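Local atomic coordinates of putative solute-binding component of ABC transporter (Clostridium phytofermentans, PDB entry 4YS6), a protein that probably serves as the extracellular sugar-binding component of an ABC transporter, and binds beta-D-glucose between its two lobes. Residues Leu48-Trp51 with Asn52-Ser56; Val189-Pro192 with Tyr193-Gly197; Val316-Thr319 with Lys320-Asp323. All coordinates share one frame; numbering follows the deposited sequence.

Interaction 1: Leu48-Trp51 with Asn52-Ser56; sequences LQRW and NQDGS. With NA (sodium ion), chain I; BGC (beta-D-glucopyranose), chain D.
Arg50 and Asp54, one helical turn apart, form a side-on salt bridge whose guanidinium also reaches into the sugar site. NE of Arg50 meets OD2 of Asp54 at 2.8 Å on the syn lone pair, while NH2 of Arg50 approaches OD1 of Asp54 at 2.9 Å, almost straight (177°). The two planar groups are turned 32° apart, so the fork is slightly twisted. With chi1 at 64°, CG of Arg50 sits between its own N and carbonyl carbon, and a bend at chi3 turns the guanidinium back toward Asp54. NH1 of Arg50 is left to donate to O3 of glucose at 2.9 Å and to share a salt bridge with Asp124. The two-point grip restrains rotation of the guanidinium, and the hydrogen bond of OD1 with Tyr123 OH probably steadies Asp54 in turn. Trp51 adds to this: its CH2 lies over the centre of one guanidinium face, and its NE1 donates to glucose O6 at 3.0 Å. An indole suits the place because it supplies both a broad flat surface and a single N-H.

In the first turn, Gln49 O accepts from Asn52 N and from Asn52 ND2, both from the same face of the carbonyl plane; ND2 also serves Lys46 O. Gln49 NE2 donates to OE1 of Gln53 at 3.0 Å, while Gln49 OE1 takes the N-H of Ile275. Farther along, Asn52 O and Ser56 OG, the latter at 2.3 Å, bind a sodium ion with three waters.

The contact lies in the first turns of helix 50-64, in the beta-alpha-beta unit between strands 38-43 and 68-73; Trp51 rests on strands 38-43 and 119-123, and Arg50 and Asp54 touch helix 294-309.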
loop_
_atom_site.group_PDB
_atom_site.type_symbol
_atom_site.label_atom_id
_atom_site.label_comp_id
_atom_site.label_asym_id
_atom_site.label_seq_id
_atom_site.Cartn_x
_atom_site.Cartn_y
_atom_site.Cartn_z
ATOM N N LEU A 48 -9.553 -5.071 -2.622
ATOM C CA LEU A 48 -8.548 -4.046 -2.843
ATOM C C LEU A 48 -7.749 -4.543 -4.043
ATOM O O LEU A 48 -7.256 -5.669 -4.042
ATOM C CB LEU A 48 -7.683 -3.859 -1.607
ATOM C CG LEU A 48 -8.408 -3.277 -0.390
ATOM C CD1 LEU A 48 -7.612 -3.437 0.866
ATOM C CD2 LEU A 48 -8.721 -1.819 -0.612
ATOM N N GLN A 49 -7.667 -3.747 -5.099
ATOM C CA GLN A 49 -7.388 -4.323 -6.400
ATOM C C GLN A 49 -6.071 -5.072 -6.502
ATOM O O GLN A 49 -6.031 -6.169 -7.058
ATOM C CB GLN A 49 -7.390 -3.253 -7.481
ATOM C CG GLN A 49 -7.437 -3.832 -8.888
ATOM C CD GLN A 49 -6.890 -2.848 -9.911
ATOM O OE1 GLN A 49 -7.494 -1.820 -10.190
ATOM N NE2 GLN A 49 -5.743 -3.165 -10.460
ATOM N N ARG A 50 -4.995 -4.477 -6.007
ATOM C CA ARG A 50 -3.670 -4.982 -6.335
ATOM C C ARG A 50 -3.479 -6.456 -5.966
ATOM O O ARG A 50 -2.772 -7.186 -6.676
ATOM C CB ARG A 50 -2.555 -4.137 -5.672
ATOM C CG ARG A 50 -2.517 -4.157 -4.181
ATOM C CD ARG A 50 -1.181 -3.647 -3.662
ATOM N NE ARG A 50 -0.104 -4.611 -3.882
ATOM C CZ ARG A 50 1.126 -4.471 -3.384
ATOM N NH1 ARG A 50 1.458 -3.384 -2.708
ATOM N NH2 ARG A 50 2.052 -5.405 -3.579
ATOM N N TRP A 51 -4.119 -6.912 -4.900
ATOM C CA TRP A 51 -3.853 -8.262 -4.368
ATOM C C TRP A 51 -4.334 -9.326 -5.322
ATOM O O TRP A 51 -3.841 -10.450 -5.284
ATOM C CB TRP A 51 -4.480 -8.448 -2.981
ATOM C CG TRP A 51 -4.082 -7.335 -2.081
ATOM C CD1 TRP A 51 -4.876 -6.310 -1.666
ATOM C CD2 TRP A 51 -2.774 -7.069 -1.536
ATOM N NE1 TRP A 51 -4.162 -5.427 -0.904
ATOM C CE2 TRP A 51 -2.865 -5.856 -0.826
ATOM C CE3 TRP A 51 -1.540 -7.730 -1.593
ATOM C CZ2 TRP A 51 -1.775 -5.307 -0.150
ATOM C CZ3 TRP A 51 -0.458 -7.161 -0.937
ATOM C CH2 TRP A 51 -0.583 -5.971 -0.225
ATOM N N ASN A 52 -5.266 -8.968 -6.211
ATOM C CA ASN A 52 -5.644 -9.867 -7.304
ATOM C C ASN A 52 -4.452 -10.139 -8.215
ATOM O O ASN A 52 -4.195 -11.282 -8.615
ATOM C CB ASN A 52 -6.795 -9.280 -8.099
ATOM C CG ASN A 52 -8.077 -9.204 -7.282
ATOM O OD1 ASN A 52 -8.790 -10.189 -7.132
ATOM N ND2 ASN A 52 -8.364 -8.047 -6.749
ATOM N N GLN A 53 -3.716 -9.081 -8.519
ATOM C CA GLN A 53 -2.526 -9.196 -9.350
ATOM C C GLN A 53 -1.376 -9.835 -8.580
ATOM O O GLN A 53 -0.674 -10.684 -9.120
ATOM C CB GLN A 53 -2.112 -7.839 -9.892
ATOM C CG GLN A 53 -2.951 -7.352 -11.080
ATOM C CD GLN A 53 -4.267 -6.776 -10.654
ATOM O OE1 GLN A 53 -4.306 -5.745 -9.991
ATOM N NE2 GLN A 53 -5.363 -7.445 -11.012
ATOM N N ASP A 54 -1.182 -9.438 -7.327
ATOM C CA ASP A 54 -0.143 -10.052 -6.510
ATOM C C ASP A 54 -0.313 -11.579 -6.465
ATOM O O ASP A 54 0.636 -12.327 -6.695
ATOM C CB ASP A 54 -0.173 -9.507 -5.086
ATOM C CG ASP A 54 0.287 -8.065 -4.982
ATOM O OD1 ASP A 54 1.513 -7.783 -5.103
ATOM O OD2 ASP A 54 -0.581 -7.211 -4.743
ATOM N N GLY A 55 -1.528 -12.025 -6.184
ATOM C CA GLY A 55 -1.800 -13.445 -6.023
ATOM C C GLY A 55 -1.656 -14.200 -7.321
ATOM O O GLY A 55 -1.061 -15.275 -7.360
ATOM N N SER A 56 -2.203 -13.639 -8.396
ATOM C CA SER A 56 -2.096 -14.265 -9.704
ATOM C C SER A 56 -0.665 -14.342 -10.166
ATOM O O SER A 56 -0.258 -15.339 -10.754
ATOM C CB SER A 56 -2.913 -13.501 -10.744
ATOM O OG SER A 56 -4.287 -13.732 -10.539
HETATM NA NA NA I . -6.326 -12.812 -9.876
HETATM C C2 BGC D . 0.032 -1.696 0.157
HETATM C C3 BGC D . -0.603 -0.717 -0.775
HETATM C C4 BGC D . -2.059 -0.895 -0.881
HETATM C C5 BGC D . -2.732 -0.926 0.456
HETATM C C6 BGC D . -4.193 -1.321 0.403
HETATM C C1 BGC D . -0.603 -1.556 1.556
HETATM O O1 BGC D . -0.118 -2.391 2.409
HETATM O O2 BGC D . 1.428 -1.445 0.252
HETATM O O3 BGC D . 0.053 -0.901 -2.086
HETATM O O4 BGC D . -2.676 0.201 -1.602
HETATM O O5 BGC D . -2.039 -1.912 1.278
HETATM O O6 BGC D . -4.405 -2.458 -0.419
HETATM O O HOH W 1 -8.180 -12.825 -8.358
HETATM O O HOH W 2 -7.232 -11.345 -11.533
HETATM O O HOH W 3 -5.807 -14.422 -8.095
#

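Interaction 2: Val189-Pro192 with Tyr193-Gly197; sequences VLKP and YVDGG
Lys191 and Asp195 pair across one turn of the last part of helix 177-195, on its exposed side. The lysine chain leaves with CG anti to the backbone N (chi1 -166°), and bends at chi2 and chi4 curl it over the aspartate, so that NZ of Lys191 reaches OD2 of Asp195 at 2.7 Å in a salt bridge. The ammonium comes in on the syn side, somewhat out of the carboxylate plane. Long and flexible, lysine can span the turn to the shorter acid while its end remains at the surface.

The main-chain bonding is uneven around the proline. Leu190 O accepts two N-H groups: Val194 N at 3.2 Å lies in the carbonyl plane, whereas Tyr193 N, at 2.9 Å, stands above it. Asp195 N reaches Lys191 O at 2.8 Å in a nearly straight bond (174°). Pro192 has no N-H to give to the preceding turn, and the helix kinks there, but its carbonyl still accepts from Gly196 N at 3.0 Å. Gly197 N then turns back to Val194 O within the Schellman motif that ends the helix; the positive phi of Gly197 (77°) is readily adopted by a residue without a side chain.

Tyr193 turns the edge of its ring to Val189 O, with CE2 at 3.6 Å, and its hydroxyl has a weak hydrogen bond with Lys153.

This C-terminal turn belongs to the beta-alpha-beta unit joining strands 165-170 and 199-200. Leu190, Tyr193 and Val194 cover Leu199 of the second strand, while Val189 and Leu190 lean on helix 141-155.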
loop_
_atom_site.group_PDB
_atom_site.type_symbol
_atom_site.label_atom_id
_atom_site.label_comp_id
_atom_site.label_asym_id
_atom_site.label_seq_id
_atom_site.Cartn_x
_atom_site.Cartn_y
_atom_site.Cartn_z
ATOM N N VAL A 189 8.331 15.256 4.850
ATOM C CA VAL A 189 8.376 16.371 3.901
ATOM C C VAL A 189 7.473 17.531 4.312
ATOM O O VAL A 189 7.892 18.695 4.271
ATOM C CB VAL A 189 7.974 15.892 2.477
ATOM C CG1 VAL A 189 7.974 17.043 1.485
ATOM C CG2 VAL A 189 8.916 14.796 1.991
ATOM N N LEU A 190 6.250 17.226 4.744
ATOM C CA LEU A 190 5.219 18.249 4.873
ATOM C C LEU A 190 5.056 18.809 6.285
ATOM O O LEU A 190 4.593 19.935 6.438
ATOM C CB LEU A 190 3.869 17.722 4.424
ATOM C CG LEU A 190 3.779 17.387 2.938
ATOM C CD1 LEU A 190 2.422 16.744 2.665
ATOM C CD2 LEU A 190 3.921 18.603 2.107
ATOM N N LYS A 191 5.419 18.037 7.304
ATOM C CA LYS A 191 5.092 18.454 8.672
ATOM C C LYS A 191 5.684 19.815 9.022
ATOM O O LYS A 191 5.031 20.614 9.719
ATOM C CB LYS A 191 5.550 17.412 9.695
ATOM C CG LYS A 191 4.936 17.634 11.082
ATOM C CD LYS A 191 5.868 17.214 12.196
ATOM C CE LYS A 191 5.306 17.591 13.565
ATOM N NZ LYS A 191 6.226 18.489 14.316
ATOM N N PRO A 192 6.915 20.107 8.559
ATOM C CA PRO A 192 7.497 21.423 8.839
ATOM C C PRO A 192 6.627 22.597 8.376
ATOM O O PRO A 192 6.648 23.651 8.996
ATOM C CB PRO A 192 8.810 21.384 8.064
ATOM C CG PRO A 192 9.175 19.954 8.039
ATOM C CD PRO A 192 7.886 19.237 7.858
ATOM N N TYR A 193 5.883 22.403 7.294
ATOM C CA TYR A 193 5.008 23.436 6.756
ATOM C C TYR A 193 3.672 23.495 7.479
ATOM O O TYR A 193 3.033 24.527 7.499
ATOM C CB TYR A 193 4.792 23.198 5.269
ATOM C CG TYR A 193 6.089 23.290 4.546
ATOM C CD1 TYR A 193 6.622 24.513 4.208
ATOM C CD2 TYR A 193 6.806 22.139 4.232
ATOM C CE1 TYR A 193 7.855 24.595 3.567
ATOM C CE2 TYR A 193 8.021 22.209 3.604
ATOM C CZ TYR A 193 8.531 23.442 3.257
ATOM O OH TYR A 193 9.752 23.515 2.626
ATOM N N VAL A 194 3.230 22.374 8.032
ATOM C CA VAL A 194 2.067 22.413 8.903
ATOM C C VAL A 194 2.471 23.148 10.177
ATOM O O VAL A 194 1.761 24.039 10.640
ATOM C CB VAL A 194 1.546 21.016 9.239
ATOM C CG1 VAL A 194 0.328 21.132 10.127
ATOM C CG2 VAL A 194 1.208 20.259 7.975
ATOM N N ASP A 195 3.628 22.791 10.731
ATOM C CA ASP A 195 4.136 23.467 11.936
ATOM C C ASP A 195 4.339 24.969 11.719
ATOM O O ASP A 195 4.161 25.777 12.636
ATOM C CB ASP A 195 5.467 22.849 12.386
ATOM C CG ASP A 195 5.342 21.382 12.786
ATOM O OD1 ASP A 195 4.213 20.929 13.073
ATOM O OD2 ASP A 195 6.393 20.684 12.838
ATOM N N GLY A 196 4.751 25.338 10.515
ATOM C CA GLY A 196 4.981 26.728 10.179
ATOM C C GLY A 196 3.737 27.509 9.794
ATOM O O GLY A 196 3.829 28.701 9.508
ATOM N N GLY A 197 2.584 26.855 9.784
ATOM C CA GLY A 197 1.334 27.530 9.472
ATOM C C GLY A 197 1.127 27.789 7.988
ATOM O O GLY A 197 0.207 28.496 7.595
#

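Interaction 3: Val316-Thr319 with Lys320-Asp323; sequences VNDT and KSYD. With NA (sodium ion), chain H.
From Asp318 to Tyr322 the chain follows an irregular course without helix or strand, bending so that the backbone N-H groups of Lys320 and Ser321 converge on the carboxylate of Asp318. OD1 of Asp318 takes both: Ser321 N, at 2.7 Å, is met on the oxygen's syn lone pair, and Lys320 N, at 2.9 Å, comes from above the carboxylate plane, 41° out of it. The bond to Lys320 N, two residues on, makes this an Asx turn. OD2 of Asp318 accepts from Ser321 OG at 2.6 Å, again on the syn side. Asp318 has CG anti to its own N (chi1 -176°), which carries the carboxylate forward over the turn. Three protein donors thus hold this buried acid, and a water that accepts from Tyr322 N lies close to OD1 and may donate to it. Aspartate is short enough to gather amides of its own loop, and serine adds a hydroxyl beside its amide. The aliphatic part of Lys320 passes close by, its CG 3.6 Å from Asp318 OD1.

At the start of the segment, Val316 O coordinates a sodium ion at 2.4 Å, together with three waters. One of these waters also accepts from Val316 N.

The loop follows helix 294-309 and precedes strand 331-339. Asn317 and Asp318 both face Ser331 in a classic beta bulge, while Tyr322 stacks on Phe181, meets Tyr136 edge-to-face and reaches Asn141 with its hydroxyl, fastening the loop onto helices 177-195 and 141-155 and strand 135-139.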
loop_
_atom_site.group_PDB
_atom_site.type_symbol
_atom_site.label_atom_id
_atom_site.label_comp_id
_atom_site.label_asym_id
_atom_site.label_seq_id
_atom_site.Cartn_x
_atom_site.Cartn_y
_atom_site.Cartn_z
ATOM N N VAL A 316 18.411 -9.911 -0.863
ATOM C CA VAL A 316 18.034 -8.839 0.036
ATOM C C VAL A 316 18.876 -7.616 -0.295
ATOM O O VAL A 316 20.026 -7.733 -0.776
ATOM C CB VAL A 316 18.199 -9.244 1.523
ATOM C CG1 VAL A 316 17.405 -10.505 1.815
ATOM C CG2 VAL A 316 19.610 -9.453 1.894
ATOM N N ASN A 317 18.307 -6.443 -0.072
ATOM C CA ASN A 317 19.054 -5.212 -0.280
ATOM C C ASN A 317 18.889 -4.217 0.858
ATOM O O ASN A 317 19.364 -3.093 0.776
ATOM C CB ASN A 317 18.691 -4.580 -1.631
ATOM C CG ASN A 317 17.258 -4.117 -1.721
ATOM O OD1 ASN A 317 16.504 -4.131 -0.741
ATOM N ND2 ASN A 317 16.866 -3.699 -2.918
ATOM N N ASP A 318 18.309 -4.661 1.969
ATOM C CA ASP A 318 18.092 -3.783 3.110
ATOM C C ASP A 318 17.913 -4.641 4.354
ATOM O O ASP A 318 16.964 -5.414 4.437
ATOM C CB ASP A 318 16.873 -2.888 2.910
ATOM C CG ASP A 318 16.701 -1.897 4.041
ATOM O OD1 ASP A 318 16.569 -2.328 5.208
ATOM O OD2 ASP A 318 16.712 -0.685 3.771
ATOM N N THR A 319 18.859 -4.539 5.275
ATOM C CA THR A 319 18.706 -5.142 6.600
ATOM C C THR A 319 18.970 -4.072 7.635
ATOM O O THR A 319 19.792 -4.249 8.517
ATOM C CB THR A 319 19.640 -6.312 6.789
ATOM O OG1 THR A 319 20.975 -5.813 6.852
ATOM C CG2 THR A 319 19.512 -7.279 5.628
ATOM N N LYS A 320 18.248 -2.958 7.514
ATOM C CA LYS A 320 18.406 -1.817 8.410
ATOM C C LYS A 320 17.113 -1.010 8.587
ATOM O O LYS A 320 16.953 -0.303 9.591
ATOM C CB LYS A 320 19.523 -0.899 7.892
ATOM C CG LYS A 320 19.321 -0.425 6.454
ATOM C CD LYS A 320 20.545 0.308 5.916
ATOM C CE LYS A 320 20.437 0.528 4.407
ATOM N NZ LYS A 320 21.611 1.264 3.865
ATOM N N SER A 321 16.181 -1.119 7.642
ATOM C CA SER A 321 15.007 -0.247 7.656
ATOM C C SER A 321 13.809 -0.815 8.395
ATOM O O SER A 321 12.993 -0.058 8.930
ATOM C CB SER A 321 14.550 0.081 6.232
ATOM O OG SER A 321 15.516 0.869 5.552
ATOM N N TYR A 322 13.681 -2.139 8.402
ATOM C CA TYR A 322 12.453 -2.765 8.890
ATOM C C TYR A 322 12.712 -3.651 10.098
ATOM O O TYR A 322 13.217 -4.763 9.989
ATOM C CB TYR A 322 11.798 -3.548 7.761
ATOM C CG TYR A 322 11.161 -2.627 6.751
ATOM C CD1 TYR A 322 9.940 -2.002 7.017
ATOM C CD2 TYR A 322 11.786 -2.333 5.549
ATOM C CE1 TYR A 322 9.363 -1.153 6.095
ATOM C CE2 TYR A 322 11.197 -1.479 4.628
ATOM C CZ TYR A 322 10.004 -0.888 4.910
ATOM O OH TYR A 322 9.444 -0.035 3.985
ATOM N N ASP A 323 12.368 -3.106 11.255
ATOM C CA ASP A 323 12.386 -3.834 12.522
ATOM C C ASP A 323 10.960 -4.246 12.804
ATOM O O ASP A 323 10.066 -3.390 12.851
ATOM C CB ASP A 323 12.941 -2.937 13.626
ATOM C CG ASP A 323 13.115 -3.651 14.961
ATOM O OD1 ASP A 323 12.274 -4.497 15.334
ATOM O OD2 ASP A 323 14.114 -3.349 15.647
HETATM NA NA NA H . 21.810 -8.740 -1.953
HETATM O O HOH W 4 21.330 -10.843 -1.281
HETATM O O HOH W 5 15.326 -4.301 7.099
HETATM O O HOH W 6 22.013 -6.331 -3.248
HETATM O O HOH W 7 20.617 -8.935 -3.905
#

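How the interactions relate
Interaction 1 is buried and meets the sugar directly; interaction 3 is partly buried, and interaction 2 lies at the surface, its centre about 24 Å from the centre of the chain. Interactions 1 and 2 occupy opposite ends of two helices, 50-64 and 177-195, each in its own beta-alpha-beta unit, with contact centres 35 Å apart on opposite sides of the chain's centre. Both carry a salt bridge over one turn, yet the inner one shares its arginine with glucose, whereas the outer one lies on an exposed helix side. Interaction 3, in a loop, instead spends its acid on backbone amides and a hydroxyl. None of the three contacts touches another.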